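Local coordinates for nicotinate-nucleotide diphosphorylase (Carboxylating) (Streptococcus pyogenes GA06023, PDB 5HUO), which probably catalyses the step of NAD+ biosynthesis that turns quinolinate and phosphoribosyl diphosphate into nicotinate mononucleotide, carbon dioxide and diphosphate, at residues R87-T90 with E94-F97; L133-H138 with R171-Y176; Y184-N189 with R267-G272; Q213-A218 with G241-M246; Q257-I262 with G284-Y289. All coordinates share one frame; numbering follows the deposited sequence.

Contact 1. Residues R87-T90 with E94-F97; sequences RVFT and EVTF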
# COMPACT_ATOMS: atom_id res chain seq x y z
N ARG A 87 4.69 21.11 4.61
CA ARG A 87 5.11 19.70 4.51
C ARG A 87 5.04 19.19 3.09
O ARG A 87 5.82 18.38 2.67
CB ARG A 87 4.27 18.83 5.46
CG ARG A 87 4.73 17.39 5.52
CD ARG A 87 6.15 17.25 6.01
NE ARG A 87 6.53 15.87 6.14
CZ ARG A 87 7.78 15.40 6.07
NH1 ARG A 87 8.01 14.11 6.13
NH2 ARG A 87 8.80 16.18 5.91
N VAL A 88 4.12 19.73 2.33
CA VAL A 88 4.02 19.36 0.91
C VAL A 88 5.35 19.61 0.20
O VAL A 88 5.82 18.78 -0.58
CB VAL A 88 2.92 20.13 0.19
CG1 VAL A 88 2.93 19.83 -1.30
CG2 VAL A 88 1.56 19.78 0.74
N PHE A 89 5.95 20.76 0.47
CA PHE A 89 7.27 21.13 -0.15
C PHE A 89 8.40 20.24 0.34
O PHE A 89 9.18 19.74 -0.39
CB PHE A 89 7.65 22.58 0.12
CG PHE A 89 6.71 23.57 -0.46
CD1 PHE A 89 6.86 24.00 -1.75
CD2 PHE A 89 5.62 24.04 0.27
CE1 PHE A 89 5.96 24.88 -2.32
CE2 PHE A 89 4.71 24.92 -0.28
CZ PHE A 89 4.89 25.35 -1.57
N THR A 90 8.40 20.03 1.62
CA THR A 90 9.44 19.29 2.32
C THR A 90 9.52 17.79 1.99
O THR A 90 10.59 17.20 2.00
CB THR A 90 9.24 19.51 3.81
OG1 THR A 90 9.62 20.84 4.08
CG2 THR A 90 10.10 18.68 4.59
N GLU A 94 14.24 19.76 -0.83
CA GLU A 94 14.83 20.52 0.26
C GLU A 94 14.38 21.95 0.11
O GLU A 94 14.68 22.62 -0.87
CB GLU A 94 16.33 20.45 0.24
CG GLU A 94 16.88 19.13 0.73
CD GLU A 94 18.13 19.30 1.59
OE1 GLU A 94 19.00 18.40 1.53
OE2 GLU A 94 18.26 20.30 2.34
N VAL A 95 13.56 22.37 1.06
CA VAL A 95 12.93 23.66 0.98
C VAL A 95 12.94 24.25 2.35
O VAL A 95 12.65 23.57 3.32
CB VAL A 95 11.47 23.54 0.49
CG1 VAL A 95 10.75 24.88 0.53
CG2 VAL A 95 11.42 23.00 -0.93
N THR A 96 13.24 25.52 2.43
CA THR A 96 13.23 26.24 3.73
C THR A 96 12.22 27.35 3.73
O THR A 96 11.73 27.75 2.67
CB THR A 96 14.61 26.81 4.07
OG1 THR A 96 15.04 27.67 3.01
CG2 THR A 96 15.60 25.67 4.23
N PHE A 97 11.91 27.85 4.91
CA PHE A 97 10.88 28.87 5.03
C PHE A 97 11.31 30.00 5.87
O PHE A 97 12.15 29.87 6.71
CB PHE A 97 9.63 28.27 5.63
CG PHE A 97 9.08 27.11 4.85
CD1 PHE A 97 8.18 27.32 3.85
CD2 PHE A 97 9.50 25.84 5.11
CE1 PHE A 97 7.68 26.23 3.12
CE2 PHE A 97 8.99 24.77 4.38
CZ PHE A 97 8.10 24.97 3.39

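Contact 2. Residues L133-H138 with R171-Y176; sequences LNFLQH and RLFEKY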
# COMPACT_ATOMS: atom_id res chain seq x y z
N LEU A 133 -1.35 24.74 -1.68
CA LEU A 133 -2.45 25.72 -1.52
C LEU A 133 -3.81 25.07 -1.34
O LEU A 133 -4.62 25.51 -0.56
CB LEU A 133 -2.51 26.65 -2.73
CG LEU A 133 -1.41 27.73 -2.81
CD1 LEU A 133 -1.48 28.41 -4.15
CD2 LEU A 133 -1.52 28.77 -1.70
N ASN A 134 -4.06 24.03 -2.09
CA ASN A 134 -5.30 23.29 -1.96
C ASN A 134 -5.53 22.85 -0.52
O ASN A 134 -6.64 23.00 0.01
CB ASN A 134 -5.33 22.09 -2.90
CG ASN A 134 -5.60 22.49 -4.36
OD1 ASN A 134 -5.88 23.63 -4.65
ND2 ASN A 134 -5.53 21.54 -5.26
N PHE A 135 -4.50 22.35 0.15
CA PHE A 135 -4.65 22.00 1.57
C PHE A 135 -4.93 23.26 2.37
O PHE A 135 -5.91 23.34 3.05
CB PHE A 135 -3.44 21.27 2.12
CG PHE A 135 -3.45 19.79 1.84
CD1 PHE A 135 -4.19 18.95 2.59
CD2 PHE A 135 -2.70 19.25 0.76
CE1 PHE A 135 -4.23 17.61 2.30
CE2 PHE A 135 -2.73 17.90 0.49
CZ PHE A 135 -3.50 17.08 1.26
N LEU A 136 -4.06 24.24 2.24
CA LEU A 136 -4.15 25.48 3.03
C LEU A 136 -5.46 26.21 2.86
O LEU A 136 -6.08 26.66 3.82
CB LEU A 136 -3.03 26.40 2.69
CG LEU A 136 -2.90 27.61 3.62
CD1 LEU A 136 -2.34 27.21 4.96
CD2 LEU A 136 -2.03 28.67 2.98
N GLN A 137 -5.93 26.30 1.64
CA GLN A 137 -7.18 27.00 1.34
C GLN A 137 -8.33 26.30 1.99
O GLN A 137 -9.20 26.91 2.58
CB GLN A 137 -7.40 27.12 -0.14
CG GLN A 137 -6.55 28.23 -0.74
CD GLN A 137 -6.73 28.39 -2.20
OE1 GLN A 137 -7.39 27.55 -2.85
NE2 GLN A 137 -6.08 29.37 -2.78
N HIS A 138 -8.32 24.99 1.89
CA HIS A 138 -9.47 24.17 2.37
C HIS A 138 -9.58 24.24 3.91
O HIS A 138 -10.66 24.47 4.47
CB HIS A 138 -9.28 22.71 1.91
CG HIS A 138 -10.34 21.77 2.37
ND1 HIS A 138 -11.59 21.75 1.81
CD2 HIS A 138 -10.34 20.78 3.30
CE1 HIS A 138 -12.33 20.80 2.39
NE2 HIS A 138 -11.59 20.20 3.30
N ARG A 171 -10.85 13.49 7.16
CA ARG A 171 -11.51 13.81 8.43
C ARG A 171 -10.55 14.40 9.49
O ARG A 171 -10.83 15.39 10.09
CB ARG A 171 -12.21 12.58 9.03
CG ARG A 171 -12.96 12.90 10.27
CD ARG A 171 -13.87 11.78 10.66
NE ARG A 171 -14.98 11.64 9.74
CZ ARG A 171 -15.79 10.57 9.69
NH1 ARG A 171 -15.62 9.52 10.46
NH2 ARG A 171 -16.78 10.52 8.81
N LEU A 172 -9.43 13.77 9.62
CA LEU A 172 -8.40 14.23 10.50
C LEU A 172 -8.06 15.70 10.33
O LEU A 172 -7.83 16.42 11.31
CB LEU A 172 -7.14 13.43 10.19
CG LEU A 172 -5.96 13.64 11.07
CD1 LEU A 172 -6.26 13.02 12.45
CD2 LEU A 172 -4.81 12.92 10.45
N PHE A 173 -7.96 16.11 9.09
CA PHE A 173 -7.47 17.46 8.73
C PHE A 173 -8.60 18.44 9.01
O PHE A 173 -8.38 19.54 9.51
CB PHE A 173 -7.07 17.58 7.24
CG PHE A 173 -5.87 16.78 6.83
CD1 PHE A 173 -5.97 15.46 6.53
CD2 PHE A 173 -4.65 17.35 6.68
CE1 PHE A 173 -4.86 14.71 6.16
CE2 PHE A 173 -3.54 16.60 6.33
CZ PHE A 173 -3.64 15.28 6.08
N GLU A 174 -9.80 18.05 8.67
CA GLU A 174 -10.97 18.89 8.87
C GLU A 174 -11.27 19.04 10.35
O GLU A 174 -11.56 20.11 10.82
CB GLU A 174 -12.16 18.34 8.09
CG GLU A 174 -11.88 18.35 6.59
CD GLU A 174 -13.05 17.94 5.73
OE1 GLU A 174 -13.98 17.22 6.22
OE2 GLU A 174 -13.07 18.32 4.54
N LYS A 175 -11.12 17.98 11.10
CA LYS A 175 -11.34 18.04 12.55
C LYS A 175 -10.38 19.05 13.12
O LYS A 175 -10.71 19.78 14.06
CB LYS A 175 -11.17 16.67 13.19
CG LYS A 175 -12.27 15.69 12.76
CD LYS A 175 -13.43 15.65 13.75
CE LYS A 175 -14.60 14.87 13.18
NZ LYS A 175 -15.72 14.71 14.15
N TYR A 176 -9.15 19.03 12.62
CA TYR A 176 -8.10 19.88 13.15
C TYR A 176 -8.51 21.34 12.89
O TYR A 176 -8.42 22.17 13.80
CB TYR A 176 -6.73 19.54 12.51
CG TYR A 176 -5.64 20.57 12.74
CD1 TYR A 176 -5.06 20.74 14.00
CD2 TYR A 176 -5.24 21.44 11.71
CE1 TYR A 176 -4.10 21.72 14.22
CE2 TYR A 176 -4.25 22.37 11.93
CZ TYR A 176 -3.70 22.52 13.21
OH TYR A 176 -2.79 23.50 13.44

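Contact 3. Residues Y184-N189 with R267-G272; sequences YNHRFN and RIECSG. With SO4 (sulfate ion), chain H; SO4 (sulfate ion), chain J; SO4 (sulfate ion), chain G.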
# COMPACT_ATOMS: atom_id res chain seq x y z
N TYR A 184 -14.86 22.58 18.53
CA TYR A 184 -14.54 21.31 19.22
C TYR A 184 -14.89 20.11 18.36
O TYR A 184 -15.77 20.13 17.53
CB TYR A 184 -15.27 21.24 20.56
CG TYR A 184 -14.73 22.22 21.54
CD1 TYR A 184 -15.11 23.57 21.48
CD2 TYR A 184 -13.82 21.84 22.51
CE1 TYR A 184 -14.56 24.49 22.33
CE2 TYR A 184 -13.29 22.76 23.40
CZ TYR A 184 -13.65 24.08 23.30
OH TYR A 184 -13.15 24.98 24.19
N ASN A 185 -14.24 19.00 18.69
CA ASN A 185 -14.45 17.72 17.99
C ASN A 185 -15.43 16.79 18.65
O ASN A 185 -15.32 16.42 19.82
CB ASN A 185 -13.12 17.00 17.79
CG ASN A 185 -12.15 17.76 16.87
OD1 ASN A 185 -12.56 18.47 15.95
ND2 ASN A 185 -10.88 17.60 17.11
N HIS A 186 -16.35 16.32 17.83
CA HIS A 186 -17.23 15.23 18.24
C HIS A 186 -16.44 13.94 18.02
O HIS A 186 -15.32 13.97 17.54
CB HIS A 186 -18.51 15.29 17.40
CG HIS A 186 -19.72 14.78 18.10
ND1 HIS A 186 -19.78 13.53 18.66
CD2 HIS A 186 -20.90 15.38 18.39
CE1 HIS A 186 -20.93 13.37 19.28
NE2 HIS A 186 -21.62 14.49 19.14
N ARG A 187 -17.03 12.79 18.25
CA ARG A 187 -16.39 11.53 17.87
C ARG A 187 -15.92 11.52 16.45
O ARG A 187 -16.57 12.09 15.52
CB ARG A 187 -17.34 10.36 18.08
CG ARG A 187 -18.53 10.32 17.16
CD ARG A 187 -19.43 9.15 17.49
NE ARG A 187 -20.56 9.10 16.56
CZ ARG A 187 -21.24 8.01 16.26
NH1 ARG A 187 -20.92 6.84 16.80
NH2 ARG A 187 -22.25 8.07 15.40
N PHE A 188 -14.76 10.96 16.28
CA PHE A 188 -14.12 10.80 15.00
C PHE A 188 -14.78 9.77 14.11
O PHE A 188 -14.52 9.68 12.92
CB PHE A 188 -12.74 10.24 15.24
CG PHE A 188 -11.81 10.43 14.09
CD1 PHE A 188 -11.26 11.66 13.83
CD2 PHE A 188 -11.58 9.39 13.21
CE1 PHE A 188 -10.44 11.82 12.74
CE2 PHE A 188 -10.82 9.56 12.08
CZ PHE A 188 -10.23 10.77 11.85
N ASN A 189 -15.53 8.89 14.72
CA ASN A 189 -15.74 7.55 14.20
C ASN A 189 -16.97 6.90 14.69
O ASN A 189 -17.45 7.23 15.73
CB ASN A 189 -14.63 6.70 14.77
CG ASN A 189 -13.89 6.05 13.73
OD1 ASN A 189 -14.34 6.03 12.62
ND2 ASN A 189 -12.73 5.54 14.03
N ARG A 267 -25.34 15.65 29.70
CA ARG A 267 -24.90 16.77 28.84
C ARG A 267 -25.88 16.95 27.70
O ARG A 267 -26.52 15.99 27.29
CB ARG A 267 -23.55 16.52 28.22
CG ARG A 267 -22.42 16.39 29.19
CD ARG A 267 -22.10 17.77 29.70
NE ARG A 267 -21.02 17.70 30.65
CZ ARG A 267 -20.65 18.67 31.47
NH1 ARG A 267 -21.25 19.83 31.47
NH2 ARG A 267 -19.62 18.48 32.30
N ILE A 268 -26.05 18.18 27.27
CA ILE A 268 -27.09 18.48 26.29
C ILE A 268 -26.47 19.08 25.07
O ILE A 268 -25.74 20.08 25.15
CB ILE A 268 -28.19 19.41 26.83
CG1 ILE A 268 -28.78 18.86 28.14
CG2 ILE A 268 -29.31 19.57 25.79
CD1 ILE A 268 -29.64 19.90 28.91
N GLU A 269 -26.79 18.45 23.95
CA GLU A 269 -26.37 18.90 22.61
C GLU A 269 -27.62 19.28 21.82
O GLU A 269 -28.60 18.55 21.87
CB GLU A 269 -25.59 17.80 21.87
CG GLU A 269 -25.49 17.97 20.33
CD GLU A 269 -24.64 16.87 19.63
OE1 GLU A 269 -24.28 17.01 18.42
OE2 GLU A 269 -24.31 15.85 20.29
N CYS A 270 -27.58 20.41 21.13
CA CYS A 270 -28.59 20.71 20.15
C CYS A 270 -28.00 20.51 18.79
O CYS A 270 -26.88 20.89 18.51
CB CYS A 270 -29.13 22.12 20.29
SG CYS A 270 -30.27 22.31 21.68
N SER A 271 -28.79 19.95 17.89
CA SER A 271 -28.34 19.69 16.50
C SER A 271 -29.47 19.72 15.50
O SER A 271 -30.64 19.71 15.86
CB SER A 271 -27.67 18.36 16.44
OG SER A 271 -27.23 18.09 15.13
N GLY A 272 -29.08 19.89 14.25
CA GLY A 272 -30.01 20.00 13.12
C GLY A 272 -30.51 21.41 12.79
O GLY A 272 -30.98 22.15 13.68
S SO4 H . -18.58 15.28 31.65
O1 SO4 H . -17.89 16.24 30.75
O2 SO4 H . -18.22 15.45 33.10
O3 SO4 H . -18.31 13.91 31.13
O4 SO4 H . -20.03 15.51 31.56
S SO4 J . -22.18 12.12 14.30
O1 SO4 J . -23.00 13.25 14.79
O2 SO4 J . -20.75 12.37 14.59
O3 SO4 J . -22.50 10.81 14.91
O4 SO4 J . -22.47 12.01 12.87
S SO4 G . -18.20 21.24 34.42
O1 SO4 G . -18.17 22.71 34.51
O2 SO4 G . -17.71 20.63 35.68
O3 SO4 G . -19.60 20.83 34.15
O4 SO4 G . -17.31 20.81 33.32

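Contact 4. Residues Q213-A218 with G241-M246; sequences QARAYA and GVDIIM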
# COMPACT_ATOMS: atom_id res chain seq x y z
N GLN A 213 -28.60 -1.79 26.46
CA GLN A 213 -27.89 -2.71 25.55
C GLN A 213 -26.54 -2.19 25.08
O GLN A 213 -25.57 -2.94 25.02
CB GLN A 213 -28.71 -3.03 24.34
CG GLN A 213 -29.91 -3.84 24.68
CD GLN A 213 -30.50 -4.50 23.46
OE1 GLN A 213 -29.82 -4.68 22.45
NE2 GLN A 213 -31.76 -4.89 23.54
N ALA A 214 -26.50 -0.90 24.80
CA ALA A 214 -25.25 -0.20 24.50
C ALA A 214 -24.23 -0.39 25.62
O ALA A 214 -23.10 -0.80 25.40
CB ALA A 214 -25.50 1.28 24.29
N ARG A 215 -24.67 -0.12 26.84
CA ARG A 215 -23.80 -0.24 28.00
C ARG A 215 -23.32 -1.65 28.17
O ARG A 215 -22.18 -1.91 28.47
CB ARG A 215 -24.53 0.20 29.25
CG ARG A 215 -25.05 1.62 29.22
CD ARG A 215 -24.00 2.58 29.69
NE ARG A 215 -24.60 3.83 30.13
CZ ARG A 215 -24.00 5.02 30.00
NH1 ARG A 215 -22.81 5.14 29.42
NH2 ARG A 215 -24.61 6.12 30.44
N ALA A 216 -24.22 -2.58 28.02
CA ALA A 216 -23.86 -4.02 28.15
C ALA A 216 -22.85 -4.49 27.11
O ALA A 216 -22.12 -5.44 27.32
CB ALA A 216 -25.13 -4.87 28.09
N TYR A 217 -22.89 -3.84 25.96
CA TYR A 217 -22.16 -4.29 24.78
C TYR A 217 -20.74 -3.77 24.76
O TYR A 217 -19.82 -4.40 24.29
CB TYR A 217 -22.90 -3.86 23.47
CG TYR A 217 -22.24 -4.43 22.23
CD1 TYR A 217 -22.38 -5.78 21.91
CD2 TYR A 217 -21.40 -3.66 21.44
CE1 TYR A 217 -21.73 -6.35 20.84
CE2 TYR A 217 -20.74 -4.23 20.36
CZ TYR A 217 -20.93 -5.59 20.07
OH TYR A 217 -20.31 -6.19 18.99
N ALA A 218 -20.62 -2.54 25.24
CA ALA A 218 -19.33 -1.83 25.31
C ALA A 218 -19.16 -1.12 26.65
O ALA A 218 -19.25 0.12 26.74
CB ALA A 218 -19.27 -0.82 24.19
N GLY A 241 -29.48 7.56 32.66
CA GLY A 241 -28.11 7.95 33.04
C GLY A 241 -27.12 8.09 31.90
O GLY A 241 -25.92 7.91 32.10
N VAL A 242 -27.61 8.38 30.69
CA VAL A 242 -26.73 8.57 29.50
C VAL A 242 -25.83 9.76 29.68
O VAL A 242 -26.07 10.60 30.56
CB VAL A 242 -27.43 8.78 28.16
CG1 VAL A 242 -28.11 7.50 27.78
CG2 VAL A 242 -28.37 9.96 28.21
N ASP A 243 -24.78 9.79 28.86
CA ASP A 243 -23.75 10.82 28.99
C ASP A 243 -24.16 12.09 28.30
O ASP A 243 -23.90 13.20 28.81
CB ASP A 243 -22.47 10.27 28.43
CG ASP A 243 -21.99 9.07 29.21
OD1 ASP A 243 -21.80 9.20 30.46
OD2 ASP A 243 -21.73 8.01 28.60
N ILE A 244 -24.80 11.93 27.16
CA ILE A 244 -25.17 13.06 26.32
C ILE A 244 -26.51 12.83 25.65
O ILE A 244 -26.76 11.77 25.12
CB ILE A 244 -24.17 13.29 25.18
CG1 ILE A 244 -22.77 13.40 25.76
CG2 ILE A 244 -24.57 14.56 24.40
CD1 ILE A 244 -21.67 13.55 24.72
N ILE A 245 -27.35 13.85 25.72
CA ILE A 245 -28.66 13.82 25.06
C ILE A 245 -28.66 14.83 23.94
O ILE A 245 -28.28 15.99 24.15
CB ILE A 245 -29.80 14.14 26.02
CG1 ILE A 245 -29.86 13.07 27.11
CG2 ILE A 245 -31.13 14.21 25.27
CD1 ILE A 245 -30.90 13.33 28.18
N MET A 246 -29.00 14.37 22.74
CA MET A 246 -29.07 15.25 21.56
C MET A 246 -30.50 15.65 21.30
O MET A 246 -31.33 14.80 21.07
CB MET A 246 -28.57 14.58 20.30
CG MET A 246 -28.68 15.50 19.09
SD MET A 246 -28.38 14.74 17.48
CE MET A 246 -26.60 14.71 17.41

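Contact 5. Residues Q257-I262 with G284-Y289; sequences QAITLI and GLAIDY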
# COMPACT_ATOMS: atom_id res chain seq x y z
N GLN A 257 -37.83 23.54 28.08
CA GLN A 257 -38.53 22.58 28.94
C GLN A 257 -37.64 21.38 29.25
O GLN A 257 -37.48 20.97 30.41
CB GLN A 257 -39.85 22.16 28.32
N ALA A 258 -37.02 20.84 28.21
CA ALA A 258 -36.09 19.69 28.34
C ALA A 258 -34.96 19.99 29.31
O ALA A 258 -34.60 19.16 30.13
CB ALA A 258 -35.53 19.29 26.98
N ILE A 259 -34.40 21.18 29.20
CA ILE A 259 -33.27 21.54 30.07
C ILE A 259 -33.62 21.36 31.55
O ILE A 259 -32.92 20.66 32.30
CB ILE A 259 -32.84 22.99 29.86
CG1 ILE A 259 -32.26 23.15 28.46
CG2 ILE A 259 -31.83 23.39 30.93
CD1 ILE A 259 -31.62 24.52 28.25
N THR A 260 -34.73 22.00 31.93
CA THR A 260 -35.27 21.99 33.29
C THR A 260 -35.62 20.57 33.71
O THR A 260 -35.33 20.14 34.82
CB THR A 260 -36.59 22.76 33.33
OG1 THR A 260 -36.35 24.09 32.87
CG2 THR A 260 -37.12 22.82 34.72
N LEU A 261 -36.24 19.86 32.79
CA LEU A 261 -36.59 18.48 32.98
C LEU A 261 -35.40 17.55 33.23
O LEU A 261 -35.45 16.70 34.07
CB LEU A 261 -37.33 18.03 31.75
CG LEU A 261 -37.80 16.60 31.67
CD1 LEU A 261 -38.82 16.34 32.76
CD2 LEU A 261 -38.40 16.36 30.30
N ILE A 262 -34.34 17.72 32.45
CA ILE A 262 -33.14 16.90 32.59
C ILE A 262 -32.34 17.21 33.84
O ILE A 262 -31.73 16.33 34.41
CB ILE A 262 -32.23 17.09 31.37
CG1 ILE A 262 -32.88 16.41 30.14
CG2 ILE A 262 -30.83 16.51 31.62
CD1 ILE A 262 -32.24 16.77 28.80
N GLY A 284 -27.44 32.00 25.21
CA GLY A 284 -27.91 32.03 26.59
C GLY A 284 -28.63 30.82 27.18
O GLY A 284 -28.94 30.83 28.36
N LEU A 285 -28.88 29.77 26.39
CA LEU A 285 -29.46 28.53 26.95
C LEU A 285 -28.44 27.74 27.76
O LEU A 285 -27.26 27.87 27.59
CB LEU A 285 -30.05 27.60 25.89
CG LEU A 285 -30.95 28.31 24.89
CD1 LEU A 285 -31.55 27.36 23.87
CD2 LEU A 285 -32.04 29.10 25.61
N ALA A 286 -28.95 26.93 28.67
CA ALA A 286 -28.12 26.11 29.53
C ALA A 286 -28.01 24.73 28.86
O ALA A 286 -28.43 23.71 29.39
CB ALA A 286 -28.70 26.00 30.93
N ILE A 287 -27.45 24.74 27.67
CA ILE A 287 -27.06 23.52 26.99
C ILE A 287 -25.57 23.56 26.95
O ILE A 287 -24.97 24.62 27.07
CB ILE A 287 -27.63 23.41 25.57
CG1 ILE A 287 -27.10 24.51 24.67
CG2 ILE A 287 -29.14 23.49 25.63
CD1 ILE A 287 -27.49 24.33 23.22
N ASP A 288 -24.99 22.40 26.75
CA ASP A 288 -23.52 22.28 26.73
C ASP A 288 -22.89 22.60 25.37
O ASP A 288 -21.85 23.26 25.31
CB ASP A 288 -23.10 20.92 27.20
CG ASP A 288 -23.60 20.64 28.63
OD1 ASP A 288 -22.97 21.18 29.57
OD2 ASP A 288 -24.57 19.88 28.78
N TYR A 289 -23.51 22.13 24.30
CA TYR A 289 -23.01 22.46 22.95
C TYR A 289 -24.03 22.31 21.81
O TYR A 289 -25.13 21.81 22.00
CB TYR A 289 -21.80 21.64 22.62
CG TYR A 289 -22.01 20.14 22.48
CD1 TYR A 289 -22.09 19.32 23.59
CD2 TYR A 289 -22.00 19.54 21.25
CE1 TYR A 289 -22.16 17.95 23.46
CE2 TYR A 289 -22.09 18.17 21.10
CZ TYR A 289 -22.18 17.36 22.22
OH TYR A 289 -22.30 15.99 22.07

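Contact 1. Residues R87-T90 with E94-F97
F89, on helix 82-92, meets V95 and F97, two alternate residues of strand 95-98 that both direct their CB atoms toward the helix. V95 straddles the root of the phenylalanine: F89 CB is 3.9 Å from V95 CG1 and equally 3.9 Å from V95 CG2, so both methyls rest against one methylene. F97 reaches the same methylene with the far end of its ring, F97 CZ lying 4.1 Å from F89 CB. The same ring end also approaches the F89 ring, with F97 CE1 4.1 Å from F89 CD2, and the two side chains cross obliquely. F97 gets there because its CG stands anti to the carbonyl carbon (chi1 -57°), which carries the ring back over the strand toward V95 and the helix. T90 completes the patch: T90 OG1 lies beside the F97 ring at its edge, in plane, 4.0 Å from F97 CE2. That hydroxyl has a weak hydrogen bond to Q86 O within its own helix. Beyond the two segments, F89 packs on C128 and A132 of helix 122-153 and makes an edge-to-face pair with F85, while V95 and F97 continue onto I118 of strand 114-119. The arrangement is a helix followed by a tight connection and a strand, packed together by apolar side chains; that strand is the outermost, within this chain, of a four-stranded antiparallel sheet that strand 304-311, from the far end of the chain, completes.

Contact 2. Residues L133-H138 with R171-Y176
F135 and F173 sit where two helical segments approach, their CA atoms 8.9 Å apart, and H138 and E174 mark a second near point with CA atoms 8.5 Å apart. Backbone bonds from Q137 N to L133 O and from K175 N to R171 O confirm regular helix on both sides. At this spacing the side chains make the contact. H138 NE2 donates to E174 OE2 over 2.7 Å, with an N-H...O angle of 154°. The acceptor lies in the imidazole plane and is met on its anti lone pair, ring and carboxylate being nearly coplanar. H138 CG is anti to the backbone N (chi1 178°), which sends the ring out across the gap to the extended E174 chain. E174 OE2 also takes a hydrogen bond from T167 OG1, its strongest partner, so two donors grip one oxygen. Beside this polar pair, F135 CE1 lies over one face of the F173 ring, offset toward its rim, 4.2 Å from F173 CE2. The rings form an oblique pair, planes 40° apart and centroids 5.6 Å apart, and P168 of a neighbouring subunit packs on F135. Helix 35-49 flanks the aromatics, with L42 and A45 against F135 and I38 against F173, while L139 and I142 of helix 122-153 touch F173 and E174.

Contact 3. Residues Y184-N189 with R267-G272
H186, in the irregular loop 184-189, faces E269 on strand 267-271 with CA atoms 10.8 Å apart, so the gap is spanned by the side chains of H186 and E269. They come from opposite directions: E269 is extended, its CG anti to the backbone N (chi1 161°), and H186 NE2 donates to E269 OE2 over 3.2 Å at the edge of the imidazole. The position of OE2 is less certain than the rest, which makes this bond somewhat doubtful. At the other ring nitrogen, R187 N donates to H186 ND1 over 2.9 Å, close to the ring plane, and so fixes the ring's rotation. E269 is in turn held by S291, which bonds OE1, and weakly by Y289 OH at OE2. R187, extended from CG to NE, meets the sulfate of chain J, whose O3 is gripped by R187 NE (3.1 Å) and R187 NH2 (2.8 Å); O2 of that sulfate lies near the H186 ring. R267, bent at chi2, has a salt bridge from NH1 to D288 OD1, and its NE is 2.6 Å from O4 of the chain H sulfate, its NH2 3.0 Å from O3 of the chain G sulfate. Sulfate bound by R187 beside H186 is consistent with an anion-binding pocket, as expected for substrates carrying phosphate and carboxylate groups.

Contact 4. Residues Q213-A218 with G241-M246
R215 and D243 form a salt bridge joining helix 207-217 to the loop just before strand 244-248. R215 NH1 donates to D243 OD2 over 3.2 Å with an N-H...O angle of 164°. The carboxylate oxygen sits near the guanidinium plane, yet the donor meets it from above the carboxylate plane, and the two flat groups are 76° apart. This is therefore a single-point bridge and not a two-pronged one. R215 NH2 stands 2.8 Å from G241 O and 3.4 Å from V242 CA, so the guanidinium edge lies along the turn that precedes the strand. The arginine reaches it by bending at chi2 (-88°); R215 also packs on V224. In the next shell, D243 OD2 accepts a hydrogen bond from V224 N, its strongest polar partner, while D243 backbone bonds link it to V224 and R267 of the neighbouring strands. G241, just after helix 231-240, has positive phi in a Schellman motif, and its carbonyl O is the one near R215 NH2. Two donors on one carboxylate oxygen, a guanidinium and a backbone N-H, would be expected to favour the ionised form of D243. A sulfate about 6 Å from the D243 side chain, and the sulfate bond made by R215 of a neighbouring subunit, are consistent with a basic site able to bind anions near this end of strand 244-248.

Contact 5. Residues Q257-I262 with G284-Y289
Apolar packing of a helix on a loop makes this contact, in the outer layer of the open (incomplete) alpha/beta barrel characteristic of this family: helix 252-262 leans on the segment leading into strand 289-291. One residue on the helix side, I259, carries it, and it touches L285, A286 and I287. Its CG2 is anti to the backbone N while CG1 is anti to the carbonyl carbon (chi1 -67°), and the chain runs on extended to CD1. The branches therefore divide the work. I259 CG2 meets A286 CB at 4.1 Å, and I259 CD1 meets the residues flanking A286 in sequence, 4.2 Å from L285 CB and 3.8 Å from I287 CG2. A286 is the centre of an inverse gamma turn, with a weak bond from I287 N to L285 O of 3.1 Å. CA atoms of I259 and A286 are 6.9 Å apart, close enough for such short side chains to touch. L285 also packs on I255 and E256 of the same helix, and I287 turns to I268 and C270 of strand 267-271, so the loop is held between helix and sheet. The methyl I259 CD1 ends over the turn's backbone, 3.5 Å from A286 O and 3.6 Å from A286 N.

From the N terminus, contact 1 closes a short helix-to-strand loop, and contact 2 follows in series, closing a loop of 32 residues that ties helix 122-153 to helix 171-180 and so links the two domain ranges; V88 packs on F135 where they meet. Contact 3 closes a long loop in the C-terminal domain, joined to contact 2 through R171 and K175, which reach the backbone of loop 184-189. Contact 4, closing 22 residues, is nested inside contact 3 and shares its sheet, strands 244-248 and 267-271 being neighbours. Contact 5, closing 21 residues, crosses contact 3, as their segments alternate along the chain, and follows contact 4 in series; I245 and I262 join the two.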